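Side-chain contacts in endoglycosidase (Bacteroides thetaiotaomicron, PDB 6Q64), which is a family 18 glycoside hydrolase that probably cleaves glycosidic bonds of complex N-glycans: residues P53-R56 and E57-A60; G209-K212 and M213-F216; Y345-L348 and R349-L352. The protein carries 1 engineered substitution. All coordinates share one frame; numbering follows the deposited sequence.

Contact 1: P53-R56 and E57-A60; sequences PTMR and EYFA
The opening turns of helix 53-65 bring Met55 and Tyr58, three residues apart, together in a Met-aromatic contact. Met55 is a selenomethionine, and its SE lies 4.5 Å from Tyr58 CD2. It approaches the ring obliquely, 49° off the normal. With CG opposite the backbone N (chi1 164°), the Tyr58 ring comes to lie beside the Met55 selenium. Its hydroxyl reaches beyond these turns to hydrogen-bond with Asp96, so the ring is held at its far end while the selenium borders CD2. Tyr58 in turn rests on its neighbour: its CD2 sits 3.7 Å above the plane of the Phe59 ring, over the centre. Phe59 is the buried member of the group and packs against Leu51, Val124 and Lys125. Its CD2 also passes 3.1 Å from Met55 O, the carbonyl that accepts the Phe59 backbone N-H.

On another side of the helix, the bent chain of Arg56 folds back so that one face of its guanidinium lies over Pro53 N, and NH1 makes a weak hydrogen bond to Leu51 O. Glu57 N donates to Pro53 O at 3.0 Å, the straightest bond across the two segments (169°), whereas the bond from Ala60 N to Arg56 O is weak. This i to i+3 Met-aromatic pairing occurs at the start of a helix that precedes strand 72-76, the first strand of the TIM barrel.

Contact 2: G209-K212 and M213-F216; sequences GNNK and MQVF
Asn210 ends the loop, and from Asn211 the backbone coils into helix 211-224, with Phe216 N donating to Lys212 O at 3.0 Å and Val215 N to Asn211 O, while the first bond, Gln214 N to Asn210 O, is weak. Asn210 is the N-cap. A chi1 of -166° swings its CG to the far side from its own N, turning the amide back toward the first turn. OD1 then accepts from Met213 N at 3.2 Å in a nearly straight bond (173°) and more weakly from Lys212 N, although the modelled place of OD1 is less certain. The other end of the amide is bound outside the helix: ND2 donates to Leu199 O.

Met213, a selenomethionine, sets its CB against this amide, 3.4 Å from Asn210 ND2. Beyond CB its chain bends twice and packs among Leu199, Ile205, Tyr189 and Ile135. One residue further on, Asn211 and Gln214 have amide planes only 5° apart, but the amides do not pair: Asn211 OD1 rests against the Gln214 methylene CG at 3.9 Å. The Gln214 amide spends its polar atoms elsewhere, OE1 on Thr244 and NE2 on Glu218. Val215 places CG1 3.6 Å from Asn211 O and leans on helix 162-179, which Phe216 also meets.

Replacing Asn210 with an alanine would probably leave Met213 N without its side-chain acceptor and Leu199 O without this donor, so that the loop and the helix start could shift apart. Chemically, one buried amide answers two needs: its oxygen, as modelled, probably caps the Met213 N-H, with a weaker hold on that of Lys212, and its nitrogen donates to a loop carbonyl.

Contact 3: Y345-L348 and R349-L352; sequences YKWL and RKAL
The Trp347 indole is approached by two lysine chains from the same side of its plane. Lys346 CD lies 3.8 Å above one face, offset toward the rim, and Lys350 CD comes in obliquely, 4.2 Å from Trp347 CZ3. The fully extended chain of Lys346 carries its methylenes over the ring, so aliphatic carbon makes this contact. The indole NE1 makes a weak hydrogen bond to Lys291 O. The second flat group, the Arg349 guanidinium, has Tyr345 CB lying oblique to it, 4.2 Å from NE, and NE bonds weakly to Pro344 O. The Tyr345 side chain packs against Leu94 and Pro95.

Apolar packing runs along the buried side of the helix. Leu348 CG meets Leu352 CD1 at 4.2 Å. Leu352 carries its CG beside its own backbone N (chi1 -60°), which sets that atom 3.4 Å from Leu348 O. Both leucines and Ala351 rest on Ile330 of strand 329-333, and Ala351 also faces Ile313 and Ala317 of helix 311-317.

The backbone bonds are regular from the outset. Arg349 N donates to Tyr345 O at 3.0 Å, and Ala351 N to Trp347 O at 2.8 Å, nearly straight at 168°. Tyr345 occupies the N-cap position, but the acceptors come from elsewhere: the carboxylate of Asp338 takes the N-H groups of Trp347 and Leu348. Its negative charge is placed where it would be expected to interact favourably with the helix dipole. The chemistry thus divides by side, with lysine methylenes packing against one side of an aromatic ring, small and branched apolar groups seated against the barrel strand, and an aspartate from the preceding loop satisfying the first amides.

The three contacts follow one another in series along the chain. None closes a long loop, and none nests in or crosses another, since each joins adjoining residues at the start of a helix. Contact 1 comes first, on helix 53-65 ahead of strand 72-76. Contact 2 begins helix 211-224, the crossover between the parallel strands 184-189 and 230-235. Contact 3 begins helix 346-358, which follows the last barrel strand, 329-333. Contacts 1 and 3 are neighbours, their nearest atoms about 7 Å apart without touching, where the first and last strands of the barrel adjoin. Contact 2 lies on the opposite side of the chain's centre from both, its centre 45 Å from that of contact 1.

Contact 1: P53-R56 and E57-A60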
ATOM      1  N   PRO A  53      15.562  24.291  13.391  1.00 95.97           N
ATOM      2  CA  PRO A  53      14.188  24.711  13.663  1.00 97.43           C
ATOM      3  C   PRO A  53      13.269  24.820  12.431  1.00 93.45           C
ATOM      4  O   PRO A  53      12.201  24.245  12.463  1.00 96.73           O
ATOM      5  CB  PRO A  53      14.436  26.092  14.288  1.00 99.82           C
ATOM      6  CG  PRO A  53      15.676  25.873  15.115  1.00100.75           C
ATOM      7  CD  PRO A  53      16.521  24.899  14.317  1.00 98.03           C
ATOM      8  N   THR A  54      13.652  25.547  11.377  1.00 89.53           N
ATOM      9  CA  THR A  54      12.682  25.818  10.285  1.00 85.80           C
ATOM     10  C   THR A  54      12.320  24.494   9.605  1.00 83.36           C
ATOM     11  O   THR A  54      11.219  24.398   9.067  1.00 85.51           O
ATOM     12  CB  THR A  54      13.073  26.935   9.293  1.00 83.39           C
ATOM     13  OG1 THR A  54      13.732  26.353   8.174  1.00 81.86           O
ATOM     14  CG2 THR A  54      13.890  28.069   9.870  1.00 81.43           C
HETATM   15  N   MSE A  55      13.194  23.472   9.635  1.00 81.73           N
HETATM   16  CA  MSE A  55      12.871  22.216   8.963  1.00 79.30           C
HETATM   17  C   MSE A  55      12.232  21.207   9.909  1.00 80.04           C
HETATM   18  O   MSE A  55      11.541  20.297   9.467  1.00 80.61           O
HETATM   19  CB  MSE A  55      14.091  21.538   8.348  1.00 79.09           C
HETATM   20  CG  MSE A  55      14.675  22.259   7.184  1.00 77.93           C
HETATM   21 SE   MSE A  55      13.510  22.162   5.642  1.00 81.72          SE
HETATM   22  CE  MSE A  55      13.371  24.050   5.938  1.00 79.22           C
ATOM     23  N   ARG A  56      12.523  21.333  11.196  1.00 86.46           N
ATOM     24  CA  ARG A  56      11.760  20.637  12.214  1.00 89.88           C
ATOM     25  C   ARG A  56      10.268  20.996  12.083  1.00 87.46           C
ATOM     26  O   ARG A  56       9.455  20.050  12.000  1.00 86.28           O
ATOM     27  CB  ARG A  56      12.316  20.988  13.598  1.00 95.84           C
ATOM     28  CG  ARG A  56      13.094  19.846  14.232  1.00103.18           C
ATOM     29  CD  ARG A  56      14.397  20.246  14.889  1.00110.17           C
ATOM     30  NE  ARG A  56      14.199  20.998  16.115  1.00113.46           N
ATOM     31  CZ  ARG A  56      15.162  21.644  16.752  1.00114.33           C
ATOM     32  NH1 ARG A  56      16.393  21.610  16.278  1.00113.75           N
ATOM     33  NH2 ARG A  56      14.895  22.311  17.861  1.00120.54           N
ATOM     34  N   GLU A  57       9.959  22.298  12.060  1.00 84.80           N
ATOM     35  CA  GLU A  57       8.595  22.871  12.018  1.00 87.11           C
ATOM     36  C   GLU A  57       7.955  22.453  10.695  1.00 83.56           C
ATOM     37  O   GLU A  57       6.764  22.079  10.710  1.00 84.02           O
ATOM     38  CB  GLU A  57       8.623  24.395  12.241  1.00 96.87           C
ATOM     39  CG  GLU A  57       7.248  25.096  12.141  1.00108.78           C
ATOM     40  CD  GLU A  57       6.082  24.599  13.020  1.00119.83           C
ATOM     41  OE1 GLU A  57       6.171  24.732  14.275  1.00121.50           O
ATOM     42  OE2 GLU A  57       5.052  24.096  12.460  1.00114.56           O
ATOM     43  N   TYR A  58       8.707  22.490   9.596  1.00 81.62           N
ATOM     44  CA  TYR A  58       8.189  22.115   8.260  1.00 74.85           C
ATOM     45  C   TYR A  58       7.642  20.698   8.353  1.00 76.12           C
ATOM     46  O   TYR A  58       6.555  20.484   7.871  1.00 81.01           O
ATOM     47  CB  TYR A  58       9.251  22.139   7.159  1.00 71.30           C
ATOM     48  CG  TYR A  58       8.837  21.416   5.896  1.00 66.61           C
ATOM     49  CD1 TYR A  58       7.771  21.868   5.142  1.00 62.98           C
ATOM     50  CD2 TYR A  58       9.457  20.237   5.482  1.00 66.12           C
ATOM     51  CE1 TYR A  58       7.362  21.200   3.993  1.00 63.72           C
ATOM     52  CE2 TYR A  58       9.062  19.553   4.332  1.00 62.36           C
ATOM     53  CZ  TYR A  58       8.007  20.041   3.576  1.00 62.22           C
ATOM     54  OH  TYR A  58       7.591  19.423   2.425  1.00 58.52           O
ATOM     55  N   PHE A  59       8.402  19.743   8.887  1.00 78.34           N
ATOM     56  CA  PHE A  59       8.003  18.310   8.837  1.00 77.34           C
ATOM     57  C   PHE A  59       6.928  18.055   9.897  1.00 80.71           C
ATOM     58  O   PHE A  59       6.283  17.018   9.819  1.00 80.55           O
ATOM     59  CB  PHE A  59       9.193  17.366   9.026  1.00 76.89           C
ATOM     60  CG  PHE A  59      10.111  17.219   7.841  1.00 76.40           C
ATOM     61  CD1 PHE A  59       9.659  16.678   6.654  1.00 75.79           C
ATOM     62  CD2 PHE A  59      11.443  17.578   7.922  1.00 78.00           C
ATOM     63  CE1 PHE A  59      10.505  16.524   5.571  1.00 73.81           C
ATOM     64  CE2 PHE A  59      12.288  17.413   6.836  1.00 78.10           C
ATOM     65  CZ  PHE A  59      11.820  16.893   5.658  1.00 72.89           C
ATOM     66  N   ALA A  60       6.767  18.961  10.870  1.00 83.68           N
ATOM     67  CA  ALA A  60       5.697  18.905  11.895  1.00 81.74           C
ATOM     68  C   ALA A  60       4.345  19.119  11.203  1.00 79.60           C
ATOM     69  O   ALA A  60       3.402  18.364  11.512  1.00 86.14           O
ATOM     70  CB  ALA A  60       5.937  19.923  12.979  1.00 80.06           C
TER

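Contact 2: G209-K212 and M213-F216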
ATOM      1  N   GLY A 209     -18.007 -17.988   4.891  1.00 82.75           N
ATOM      2  CA  GLY A 209     -17.360 -18.312   3.597  1.00 81.98           C
ATOM      3  C   GLY A 209     -15.972 -18.920   3.766  1.00 80.41           C
ATOM      4  O   GLY A 209     -15.874 -20.060   4.107  1.00 83.30           O
ATOM      5  N   ASN A 210     -14.916 -18.157   3.521  1.00 82.12           N
ATOM      6  CA  ASN A 210     -13.507 -18.579   3.687  1.00 82.27           C
ATOM      7  C   ASN A 210     -13.089 -18.338   5.133  1.00 78.28           C
ATOM      8  O   ASN A 210     -12.501 -17.294   5.393  1.00 75.41           O
ATOM      9  CB  ASN A 210     -12.615 -17.774   2.743  1.00 84.98           C
ATOM     10  CG  ASN A 210     -11.226 -18.349   2.577  1.00 87.58           C
ATOM     11  OD1 ASN A 210     -10.767 -19.167   3.383  1.00 85.84           O
ATOM     12  ND2 ASN A 210     -10.558 -17.893   1.528  1.00 89.79           N
ATOM     13  N   ASN A 211     -13.413 -19.237   6.047  1.00 78.78           N
ATOM     14  CA  ASN A 211     -13.182 -18.982   7.491  1.00 80.38           C
ATOM     15  C   ASN A 211     -11.680 -18.971   7.759  1.00 85.56           C
ATOM     16  O   ASN A 211     -11.307 -18.531   8.872  1.00 90.05           O
ATOM     17  CB  ASN A 211     -13.808 -20.030   8.408  1.00 79.14           C
ATOM     18  CG  ASN A 211     -13.719 -19.678   9.886  1.00 79.00           C
ATOM     19  OD1 ASN A 211     -13.973 -18.509  10.278  1.00 73.79           O
ATOM     20  ND2 ASN A 211     -13.418 -20.702  10.726  1.00 78.82           N
ATOM     21  N   LYS A 212     -10.861 -19.503   6.835  1.00 89.01           N
ATOM     22  CA  LYS A 212      -9.397 -19.682   7.085  1.00 91.83           C
ATOM     23  C   LYS A 212      -8.760 -18.325   6.835  1.00 88.88           C
ATOM     24  O   LYS A 212      -8.123 -17.755   7.732  1.00 88.69           O
ATOM     25  CB  LYS A 212      -8.764 -20.871   6.336  1.00 94.44           C
ATOM     26  CG  LYS A 212      -9.099 -21.011   4.862  1.00 94.54           C
ATOM     27  CD  LYS A 212      -8.912 -22.401   4.280  1.00 96.61           C
ATOM     28  CE  LYS A 212      -9.573 -22.460   2.915  1.00 95.54           C
ATOM     29  NZ  LYS A 212      -8.969 -23.518   2.085  1.00101.62           N
HETATM   30  N   MSE A 213      -9.097 -17.750   5.678  1.00 84.27           N
HETATM   31  CA  MSE A 213      -8.741 -16.368   5.416  1.00 84.41           C
HETATM   32  C   MSE A 213      -9.325 -15.418   6.470  1.00 80.81           C
HETATM   33  O   MSE A 213      -8.818 -14.330   6.655  1.00 83.01           O
HETATM   34  CB  MSE A 213      -9.129 -15.987   3.984  1.00 84.49           C
HETATM   35  CG  MSE A 213      -8.205 -14.927   3.372  1.00 96.67           C
HETATM   36 SE   MSE A 213      -6.251 -15.312   3.458  1.00 96.66          SE
HETATM   37  CE  MSE A 213      -6.660 -16.713   2.193  1.00103.37           C
ATOM     38  N   GLN A 214     -10.368 -15.817   7.192  1.00 84.94           N
ATOM     39  CA  GLN A 214     -11.000 -14.939   8.160  1.00 84.35           C
ATOM     40  C   GLN A 214     -10.159 -14.896   9.439  1.00 88.22           C
ATOM     41  O   GLN A 214      -9.971 -13.793   9.994  1.00 87.51           O
ATOM     42  CB  GLN A 214     -12.430 -15.409   8.443  1.00 82.69           C
ATOM     43  CG  GLN A 214     -13.085 -14.773   9.668  1.00 78.87           C
ATOM     44  CD  GLN A 214     -13.520 -13.332   9.434  1.00 75.78           C
ATOM     45  OE1 GLN A 214     -13.849 -12.925   8.313  1.00 76.98           O
ATOM     46  NE2 GLN A 214     -13.532 -12.568  10.510  1.00 71.44           N
ATOM     47  N   VAL A 215      -9.693 -16.036   9.935  1.00 96.32           N
ATOM     48  CA  VAL A 215      -8.954 -16.036  11.238  1.00107.44           C
ATOM     49  C   VAL A 215      -7.494 -15.631  10.952  1.00103.22           C
ATOM     50  O   VAL A 215      -6.786 -15.160  11.882  1.00 97.60           O
ATOM     51  CB  VAL A 215      -9.133 -17.346  12.041  1.00114.06           C
ATOM     52  CG1 VAL A 215      -8.599 -18.558  11.306  1.00117.88           C
ATOM     53  CG2 VAL A 215      -8.540 -17.246  13.446  1.00116.73           C
ATOM     54  N   PHE A 216      -7.102 -15.695   9.678  1.00 98.23           N
ATOM     55  CA  PHE A 216      -5.825 -15.132   9.184  1.00 96.53           C
ATOM     56  C   PHE A 216      -5.814 -13.633   9.491  1.00 92.17           C
ATOM     57  O   PHE A 216      -5.057 -13.147  10.366  1.00 93.21           O
ATOM     58  CB  PHE A 216      -5.664 -15.432   7.696  1.00 96.82           C
ATOM     59  CG  PHE A 216      -4.362 -14.925   7.143  1.00101.83           C
ATOM     60  CD1 PHE A 216      -3.160 -15.372   7.670  1.00103.44           C
ATOM     61  CD2 PHE A 216      -4.334 -13.968   6.133  1.00103.29           C
ATOM     62  CE1 PHE A 216      -1.953 -14.899   7.178  1.00103.61           C
ATOM     63  CE2 PHE A 216      -3.127 -13.490   5.647  1.00 99.75           C
ATOM     64  CZ  PHE A 216      -1.939 -13.963   6.170  1.00102.96           C
TER

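Contact 3: Y345-L348 and R349-L352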
ATOM      1  N   TYR A 345       9.705  12.090  -9.864  1.00 75.10           N
ATOM      2  CA  TYR A 345       8.358  11.751  -9.311  1.00 77.75           C
ATOM      3  C   TYR A 345       7.289  12.695  -9.906  1.00 72.72           C
ATOM      4  O   TYR A 345       6.313  13.111  -9.233  1.00 66.75           O
ATOM      5  CB  TYR A 345       8.375  11.713  -7.780  1.00 78.97           C
ATOM      6  CG  TYR A 345       8.879  10.415  -7.210  1.00 83.12           C
ATOM      7  CD1 TYR A 345       8.090   9.282  -7.198  1.00 91.06           C
ATOM      8  CD2 TYR A 345      10.161  10.302  -6.707  1.00 91.92           C
ATOM      9  CE1 TYR A 345       8.558   8.076  -6.695  1.00 93.56           C
ATOM     10  CE2 TYR A 345      10.646   9.115  -6.190  1.00 93.23           C
ATOM     11  CZ  TYR A 345       9.838   7.997  -6.188  1.00 95.57           C
ATOM     12  OH  TYR A 345      10.299   6.824  -5.682  1.00109.76           O
ATOM     13  N   LYS A 346       7.458  12.987 -11.191  1.00 72.17           N
ATOM     14  CA  LYS A 346       6.642  13.972 -11.932  1.00 73.99           C
ATOM     15  C   LYS A 346       5.172  13.659 -11.665  1.00 75.56           C
ATOM     16  O   LYS A 346       4.432  14.558 -11.211  1.00 73.54           O
ATOM     17  CB  LYS A 346       6.958  13.882 -13.431  1.00 72.58           C
ATOM     18  CG  LYS A 346       6.210  14.862 -14.320  1.00 70.86           C
ATOM     19  CD  LYS A 346       6.434  14.581 -15.767  1.00 72.39           C
ATOM     20  CE  LYS A 346       5.713  15.529 -16.703  1.00 76.11           C
ATOM     21  NZ  LYS A 346       5.771  15.022 -18.108  1.00 79.68           N
ATOM     22  N   TRP A 347       4.789  12.423 -11.970  1.00 74.75           N
ATOM     23  CA  TRP A 347       3.374  12.026 -12.145  1.00 73.68           C
ATOM     24  C   TRP A 347       2.730  11.890 -10.773  1.00 73.68           C
ATOM     25  O   TRP A 347       1.715  12.546 -10.510  1.00 69.45           O
ATOM     26  CB  TRP A 347       3.302  10.742 -12.955  1.00 72.65           C
ATOM     27  CG  TRP A 347       3.730  10.982 -14.366  1.00 74.15           C
ATOM     28  CD1 TRP A 347       4.758  10.389 -15.027  1.00 76.88           C
ATOM     29  CD2 TRP A 347       3.146  11.906 -15.292  1.00 76.12           C
ATOM     30  NE1 TRP A 347       4.827  10.840 -16.317  1.00 75.45           N
ATOM     31  CE2 TRP A 347       3.862  11.787 -16.503  1.00 75.05           C
ATOM     32  CE3 TRP A 347       2.057  12.783 -15.233  1.00 79.83           C
ATOM     33  CZ2 TRP A 347       3.549  12.540 -17.629  1.00 77.35           C
ATOM     34  CZ3 TRP A 347       1.749  13.537 -16.343  1.00 83.13           C
ATOM     35  CH2 TRP A 347       2.507  13.432 -17.517  1.00 81.23           C
ATOM     36  N   LEU A 348       3.350  11.127  -9.885  1.00 72.22           N
ATOM     37  CA  LEU A 348       2.831  11.039  -8.505  1.00 71.19           C
ATOM     38  C   LEU A 348       2.650  12.451  -7.906  1.00 70.57           C
ATOM     39  O   LEU A 348       1.576  12.716  -7.353  1.00 75.71           O
ATOM     40  CB  LEU A 348       3.757  10.149  -7.678  1.00 72.12           C
ATOM     41  CG  LEU A 348       3.201   9.756  -6.313  1.00 76.20           C
ATOM     42  CD1 LEU A 348       1.872   9.011  -6.442  1.00 77.64           C
ATOM     43  CD2 LEU A 348       4.214   8.920  -5.538  1.00 78.01           C
ATOM     44  N   ARG A 349       3.632  13.345  -8.006  1.00 73.79           N
ATOM     45  CA  ARG A 349       3.577  14.683  -7.342  1.00 71.86           C
ATOM     46  C   ARG A 349       2.419  15.529  -7.913  1.00 66.37           C
ATOM     47  O   ARG A 349       1.699  16.254  -7.149  1.00 61.75           O
ATOM     48  CB  ARG A 349       4.883  15.427  -7.596  1.00 74.83           C
ATOM     49  CG  ARG A 349       5.921  15.310  -6.497  1.00 81.89           C
ATOM     50  CD  ARG A 349       7.021  16.323  -6.763  1.00 84.79           C
ATOM     51  NE  ARG A 349       8.327  15.762  -6.492  1.00 86.74           N
ATOM     52  CZ  ARG A 349       8.877  15.689  -5.284  1.00 87.06           C
ATOM     53  NH1 ARG A 349       8.239  16.161  -4.222  1.00 82.85           N
ATOM     54  NH2 ARG A 349      10.081  15.155  -5.142  1.00 83.93           N
ATOM     55  N   LYS A 350       2.316  15.498  -9.234  1.00 60.05           N
ATOM     56  CA  LYS A 350       1.277  16.215  -9.977  1.00 63.81           C
ATOM     57  C   LYS A 350      -0.076  15.655  -9.537  1.00 66.03           C
ATOM     58  O   LYS A 350      -0.957  16.448  -9.148  1.00 69.59           O
ATOM     59  CB  LYS A 350       1.477  16.025 -11.480  1.00 64.00           C
ATOM     60  CG  LYS A 350       0.828  17.100 -12.341  1.00 65.52           C
ATOM     61  CD  LYS A 350       1.070  16.844 -13.784  1.00 69.71           C
ATOM     62  CE  LYS A 350       1.563  18.072 -14.513  1.00 78.30           C
ATOM     63  NZ  LYS A 350       0.408  18.942 -14.872  1.00 87.82           N
ATOM     64  N   ALA A 351      -0.224  14.333  -9.594  1.00 66.56           N
ATOM     65  CA  ALA A 351      -1.478  13.629  -9.260  1.00 63.34           C
ATOM     66  C   ALA A 351      -1.939  14.115  -7.890  1.00 62.08           C
ATOM     67  O   ALA A 351      -3.035  14.671  -7.824  1.00 64.61           O
ATOM     68  CB  ALA A 351      -1.283  12.144  -9.308  1.00 64.55           C
ATOM     69  N   LEU A 352      -1.094  14.041  -6.863  1.00 59.95           N
ATOM     70  CA  LEU A 352      -1.482  14.453  -5.480  1.00 59.14           C
ATOM     71  C   LEU A 352      -1.737  15.953  -5.401  1.00 60.47           C
ATOM     72  O   LEU A 352      -2.490  16.357  -4.528  1.00 68.18           O
ATOM     73  CB  LEU A 352      -0.409  14.005  -4.496  1.00 57.01           C
ATOM     74  CG  LEU A 352      -0.225  12.493  -4.518  1.00 63.60           C
ATOM     75  CD1 LEU A 352       0.893  12.043  -3.623  1.00 63.81           C
ATOM     76  CD2 LEU A 352      -1.531  11.818  -4.109  1.00 68.26           C
TER